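Local coordinates for protein MAU2 chromatid cohesion factor homolog (Saccharomyces cerevisiae, PDB 4XDN) that pairs with SCC2 in the complex needed for cohesin to associate with chromosomes, and so serves sister chromatid cohesion, at residues L324-S329 and P349-T354; Y317-N322 and Q377-I382. All blocks are in the same frame, centred on the assembly; numbering follows the deposited sequence.

How the contacts relate
Helix 317-331 takes part in both contacts. Towards its C-terminal end, in contact 1, it packs on helix 339-360; nearer its start, in contact 2, it faces helix 369-398. The two centres lie about 9 Å apart, and Val-351 of contact 1 touches both Asn-322 and Ile-382 of contact 2, so the two adjoin where the three helices meet. Contact 1 is the more open, with Lys-350 at its exposed border, and its chemistry is purely aliphatic. All four touching residues of contact 2 are buried, yet it sets a carboxylate beside a tyrosine hydroxyl and an amide beside an isoleucine, across a wider gap between backbones.

Contact 1 (L324-S329 and P349-T354); sequences LLLLQS and PKVYST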
loop_
_atom_site.group_PDB
_atom_site.type_symbol
_atom_site.label_atom_id
_atom_site.label_comp_id
_atom_site.label_asym_id
_atom_site.label_seq_id
_atom_site.Cartn_x
_atom_site.Cartn_y
_atom_site.Cartn_z
ATOM N N LEU A 324 11.292 6.254 3.159
ATOM C CA LEU A 324 11.882 6.867 1.973
ATOM C C LEU A 324 13.019 6.017 1.426
ATOM O O LEU A 324 13.196 5.905 0.212
ATOM C CB LEU A 324 12.390 8.274 2.292
ATOM C CG LEU A 324 13.165 8.974 1.174
ATOM C CD1 LEU A 324 12.339 9.058 -0.108
ATOM C CD2 LEU A 324 13.604 10.358 1.620
ATOM N N LEU A 325 13.790 5.417 2.324
ATOM C CA LEU A 325 14.907 4.586 1.911
ATOM C C LEU A 325 14.388 3.318 1.241
ATOM O O LEU A 325 14.999 2.811 0.301
ATOM C CB LEU A 325 15.796 4.246 3.107
ATOM C CG LEU A 325 17.066 3.451 2.793
ATOM C CD1 LEU A 325 17.922 4.162 1.751
ATOM C CD2 LEU A 325 17.868 3.218 4.066
ATOM N N LEU A 326 13.254 2.817 1.719
ATOM C CA LEU A 326 12.629 1.646 1.116
ATOM C C LEU A 326 12.168 1.963 -0.303
ATOM O O LEU A 326 12.474 1.227 -1.240
ATOM C CB LEU A 326 11.446 1.163 1.961
ATOM C CG LEU A 326 10.626 -0.000 1.393
ATOM C CD1 LEU A 326 11.469 -1.261 1.277
ATOM C CD2 LEU A 326 9.393 -0.254 2.249
ATOM N N LEU A 327 11.440 3.066 -0.453
ATOM C CA LEU A 327 10.924 3.476 -1.756
ATOM C C LEU A 327 12.057 3.703 -2.749
ATOM O O LEU A 327 11.965 3.302 -3.909
ATOM C CB LEU A 327 10.082 4.748 -1.629
ATOM C CG LEU A 327 8.843 4.676 -0.732
ATOM C CD1 LEU A 327 8.148 6.027 -0.697
ATOM C CD2 LEU A 327 7.876 3.591 -1.189
ATOM N N GLN A 328 13.123 4.353 -2.292
ATOM C CA GLN A 328 14.274 4.615 -3.145
ATOM C C GLN A 328 14.898 3.309 -3.616
ATOM O O GLN A 328 15.280 3.180 -4.779
ATOM C CB GLN A 328 15.315 5.458 -2.406
ATOM C CG GLN A 328 16.568 5.749 -3.226
ATOM C CD GLN A 328 17.548 6.640 -2.497
ATOM O OE1 GLN A 328 17.428 6.859 -1.294
ATOM N NE2 GLN A 328 18.528 7.163 -3.225
ATOM N N SER A 329 14.994 2.344 -2.706
ATOM C CA SER A 329 15.616 1.059 -3.005
ATOM C C SER A 329 14.763 0.246 -3.973
ATOM O O SER A 329 15.290 -0.391 -4.888
ATOM C CB SER A 329 15.855 0.264 -1.718
ATOM O OG SER A 329 16.748 0.950 -0.854
ATOM N N PRO A 349 19.007 -4.105 3.373
ATOM C CA PRO A 349 19.445 -4.588 4.687
ATOM C C PRO A 349 19.399 -3.513 5.771
ATOM O O PRO A 349 19.106 -3.828 6.922
ATOM C CB PRO A 349 20.882 -5.036 4.426
ATOM C CG PRO A 349 20.880 -5.452 3.009
ATOM C CD PRO A 349 19.932 -4.530 2.305
ATOM N N LYS A 350 19.684 -2.265 5.410
ATOM C CA LYS A 350 19.635 -1.171 6.374
ATOM C C LYS A 350 18.195 -0.894 6.796
ATOM O O LYS A 350 17.913 -0.710 7.980
ATOM C CB LYS A 350 20.269 0.095 5.795
ATOM C CG LYS A 350 20.157 1.312 6.702
ATOM C CD LYS A 350 20.939 2.494 6.151
ATOM C CE LYS A 350 20.713 3.748 6.988
ATOM N NZ LYS A 350 21.327 4.952 6.362
ATOM N N VAL A 351 17.293 -0.859 5.819
ATOM C CA VAL A 351 15.867 -0.711 6.086
ATOM C C VAL A 351 15.399 -1.831 7.006
ATOM O O VAL A 351 14.635 -1.604 7.947
ATOM C CB VAL A 351 15.040 -0.737 4.779
ATOM C CG1 VAL A 351 13.542 -0.695 5.076
ATOM C CG2 VAL A 351 15.439 0.422 3.877
ATOM N N TYR A 352 15.868 -3.042 6.727
ATOM C CA TYR A 352 15.523 -4.204 7.533
ATOM C C TYR A 352 15.985 -4.018 8.978
ATOM O O TYR A 352 15.183 -4.118 9.907
ATOM C CB TYR A 352 16.143 -5.465 6.933
ATOM C CG TYR A 352 15.680 -6.750 7.577
ATOM C CD1 TYR A 352 16.350 -7.278 8.675
ATOM C CD2 TYR A 352 14.582 -7.443 7.086
ATOM C CE1 TYR A 352 15.935 -8.455 9.267
ATOM C CE2 TYR A 352 14.159 -8.623 7.673
ATOM C CZ TYR A 352 14.841 -9.124 8.764
ATOM O OH TYR A 352 14.432 -10.296 9.358
ATOM N N SER A 353 17.273 -3.734 9.161
ATOM C CA SER A 353 17.838 -3.577 10.500
ATOM C C SER A 353 17.245 -2.380 11.244
ATOM O O SER A 353 17.005 -2.456 12.450
ATOM C CB SER A 353 19.360 -3.431 10.425
ATOM O OG SER A 353 19.730 -2.237 9.759
ATOM N N THR A 354 17.021 -1.277 10.535
ATOM C CA THR A 354 16.403 -0.100 11.141
ATOM C C THR A 354 15.022 -0.460 11.666
ATOM O O THR A 354 14.658 -0.109 12.788
ATOM C CB THR A 354 16.277 1.069 10.138
ATOM O OG1 THR A 354 17.581 1.529 9.768
ATOM C CG2 THR A 354 15.491 2.235 10.744
#
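Val-351 packs against Leu-325 and Leu-326, and aliphatic contacts carry the whole interface. Val-351 CG2 lies 3.6 Å from CG of Leu-325 and 3.7 Å from CD2 of the same leucine, the two side chains lying alongside and pointing opposite ways. With CG1 anti to the backbone N (chi1 175°), that methyl is turned to Leu-326, 4.2 Å from its CB. At the exposed border the extended chain of Lys-350 runs across Leu-325, roughly perpendicular to it, its CD 3.8 Å from the leucine CD2, while its NZ runs on past the methyl.

The hydrogen bonds stay within each helix. Leu-325 O takes Ser-329 N and Ser-329 OG (2.8 Å) from opposite faces of its carbonyl plane. Lys-350 O accepts from three donors: Thr-354 N, Thr-354 OG1 and Ser-353 OG.

Around this centre, Phe-343 meets Leu-325, and Ile-382 and Cys-386 of helix 369-398 cover Val-351. The axes of the two short segments pass 9.6 Å apart with their directions 155° apart; helices 317-331 and 339-360, consecutive in the chain, thus form an antiparallel helical hairpin, the building element of all-helical solenoid proteins such as the TPR-like arrays.

Contact 2 (Y317-N322 and Q377-I382); sequences YKELKN and QTYKSI
Glu-319 faces Tyr-379 and Asn-322 faces Ile-382 across two helical segments running in the same general sense. The CA atoms of Glu-319 and Tyr-379 are 9.7 Å apart, those of Asn-322 and Ile-382 9.6 Å, so the spacing barely changes over one turn and only side chains bridge it.

Glu-319 and Tyr-379 reach each other with their ends. Chi1 of Glu-319 (-75°) sets CG against the rim of the tyrosine ring, close to level with it and 3.3 Å from Tyr-379 OH. The bend at chi2 (79°) then turns the carboxylate so that OE2 is also 3.3 Å from that OH, with the carboxylate plane 31° from that of the ring. Met-313 and Ile-359 pack against the tyrosine, and Arg-375 forms a long, weak ion pair with Glu-319 OE2.

One turn on, CD1 of Ile-382 approaches Asn-322 ND2 at 4.3 Å, an aliphatic tip against an amide. That amide nitrogen is hydrogen-bonded to Thr-355 OG1 on helix 339-360, and Thr-355 also touches Ile-382. Helix 339-360 thus fills in beside the pair. A chain of another protein takes hydrogen bonds with Gln-377 and Lys-380 and also packs on Ile-382.

Asn-322 ND2 is satisfied by Thr-355 OG1, which probably helps fix the turn of the amide. The weak, long pairing with Arg-375 may offset part of the charge of Glu-319, and the nearby phenol hydroxyl probably makes the buried carboxylate's surroundings less apolar.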
loop_
_atom_site.group_PDB
_atom_site.type_symbol
_atom_site.label_atom_id
_atom_site.label_comp_id
_atom_site.label_asym_id
_atom_site.label_seq_id
_atom_site.Cartn_x
_atom_site.Cartn_y
_atom_site.Cartn_z
ATOM N N TYR A 317 10.183 11.350 12.292
ATOM C CA TYR A 317 11.356 11.547 11.442
ATOM C C TYR A 317 12.095 10.251 11.102
ATOM O O TYR A 317 12.405 10.004 9.937
ATOM C CB TYR A 317 12.327 12.526 12.108
ATOM C CG TYR A 317 13.604 12.731 11.325
ATOM C CD1 TYR A 317 13.578 13.291 10.054
ATOM C CD2 TYR A 317 14.835 12.371 11.857
ATOM C CE1 TYR A 317 14.741 13.481 9.334
ATOM C CE2 TYR A 317 16.005 12.559 11.144
ATOM C CZ TYR A 317 15.952 13.113 9.884
ATOM O OH TYR A 317 17.113 13.305 9.169
ATOM N N LYS A 318 12.385 9.433 12.110
ATOM C CA LYS A 318 13.096 8.178 11.882
ATOM C C LYS A 318 12.285 7.234 11.001
ATOM O O LYS A 318 12.821 6.624 10.075
ATOM C CB LYS A 318 13.425 7.488 13.207
ATOM C CG LYS A 318 14.619 8.075 13.940
ATOM C CD LYS A 318 15.349 7.002 14.737
ATOM C CE LYS A 318 16.502 7.580 15.547
ATOM N NZ LYS A 318 16.022 8.428 16.674
ATOM N N GLU A 319 10.995 7.113 11.297
ATOM C CA GLU A 319 10.119 6.236 10.532
ATOM C C GLU A 319 10.022 6.700 9.086
ATOM O O GLU A 319 9.967 5.887 8.165
ATOM C CB GLU A 319 8.719 6.183 11.151
ATOM C CG GLU A 319 8.608 5.351 12.425
ATOM C CD GLU A 319 9.114 6.077 13.655
ATOM O OE1 GLU A 319 9.871 7.058 13.506
ATOM O OE2 GLU A 319 8.749 5.665 14.777
ATOM N N LEU A 320 10.006 8.014 8.891
ATOM C CA LEU A 320 9.830 8.586 7.564
ATOM C C LEU A 320 11.028 8.295 6.663
ATOM O O LEU A 320 10.860 7.876 5.518
ATOM C CB LEU A 320 9.600 10.096 7.663
ATOM C CG LEU A 320 9.440 10.843 6.338
ATOM C CD1 LEU A 320 8.324 10.247 5.497
ATOM C CD2 LEU A 320 9.175 12.310 6.601
ATOM N N LYS A 321 12.232 8.523 7.179
ATOM C CA LYS A 321 13.443 8.248 6.416
ATOM C C LYS A 321 13.523 6.769 6.066
ATOM O O LYS A 321 13.946 6.405 4.969
ATOM C CB LYS A 321 14.688 8.672 7.196
ATOM C CG LYS A 321 14.941 10.171 7.184
ATOM C CD LYS A 321 16.392 10.516 7.502
ATOM C CE LYS A 321 17.348 10.119 6.379
ATOM N NZ LYS A 321 16.987 10.740 5.070
ATOM N N ASN A 322 13.106 5.923 7.004
ATOM C CA ASN A 322 13.079 4.482 6.784
ATOM C C ASN A 322 12.188 4.124 5.594
ATOM O O ASN A 322 12.561 3.303 4.757
ATOM C CB ASN A 322 12.593 3.764 8.045
ATOM C CG ASN A 322 12.841 2.267 8.003
ATOM O OD1 ASN A 322 13.931 1.811 7.648
ATOM N ND2 ASN A 322 11.824 1.490 8.367
ATOM N N GLN A 377 2.837 -4.546 13.416
ATOM C CA GLN A 377 2.375 -5.370 12.310
ATOM C C GLN A 377 2.805 -4.749 10.980
ATOM O O GLN A 377 3.197 -5.456 10.048
ATOM C CB GLN A 377 0.854 -5.530 12.370
ATOM C CG GLN A 377 0.323 -6.793 11.710
ATOM C CD GLN A 377 0.562 -8.047 12.542
ATOM O OE1 GLN A 377 1.432 -8.080 13.412
ATOM N NE2 GLN A 377 -0.221 -9.088 12.272
ATOM N N THR A 378 2.741 -3.423 10.908
ATOM C CA THR A 378 3.192 -2.688 9.733
ATOM C C THR A 378 4.710 -2.774 9.600
ATOM O O THR A 378 5.237 -2.902 8.494
ATOM C CB THR A 378 2.761 -1.210 9.799
ATOM O OG1 THR A 378 1.335 -1.129 9.717
ATOM C CG2 THR A 378 3.365 -0.401 8.659
ATOM N N TYR A 379 5.406 -2.695 10.730
ATOM C CA TYR A 379 6.856 -2.852 10.747
ATOM C C TYR A 379 7.242 -4.217 10.190
ATOM O O TYR A 379 8.207 -4.337 9.438
ATOM C CB TYR A 379 7.410 -2.694 12.168
ATOM C CG TYR A 379 7.501 -1.271 12.676
ATOM C CD1 TYR A 379 7.858 -0.225 11.833
ATOM C CD2 TYR A 379 7.243 -0.974 14.010
ATOM C CE1 TYR A 379 7.949 1.072 12.300
ATOM C CE2 TYR A 379 7.330 0.321 14.483
ATOM C CZ TYR A 379 7.683 1.339 13.623
ATOM O OH TYR A 379 7.771 2.630 14.088
ATOM N N LYS A 380 6.481 -5.242 10.557
ATOM C CA LYS A 380 6.762 -6.597 10.096
ATOM C C LYS A 380 6.537 -6.720 8.591
ATOM O O LYS A 380 7.241 -7.467 7.914
ATOM C CB LYS A 380 5.898 -7.607 10.851
ATOM C CG LYS A 380 6.378 -7.873 12.274
ATOM C CD LYS A 380 5.287 -8.476 13.145
ATOM C CE LYS A 380 4.800 -9.808 12.602
ATOM N NZ LYS A 380 3.752 -10.407 13.475
ATOM N N SER A 381 5.566 -5.979 8.069
ATOM C CA SER A 381 5.303 -5.987 6.633
ATOM C C SER A 381 6.481 -5.369 5.889
ATOM O O SER A 381 6.823 -5.800 4.790
ATOM C CB SER A 381 4.013 -5.232 6.305
ATOM O OG SER A 381 4.183 -3.835 6.462
ATOM N N ILE A 382 7.097 -4.358 6.494
ATOM C CA ILE A 382 8.275 -3.728 5.910
ATOM C C ILE A 382 9.414 -4.739 5.844
ATOM O O ILE A 382 10.131 -4.803 4.846
ATOM C CB ILE A 382 8.716 -2.480 6.708
ATOM C CG1 ILE A 382 7.666 -1.376 6.557
ATOM C CG2 ILE A 382 10.083 -1.980 6.227
ATOM C CD1 ILE A 382 7.930 -0.128 7.385
#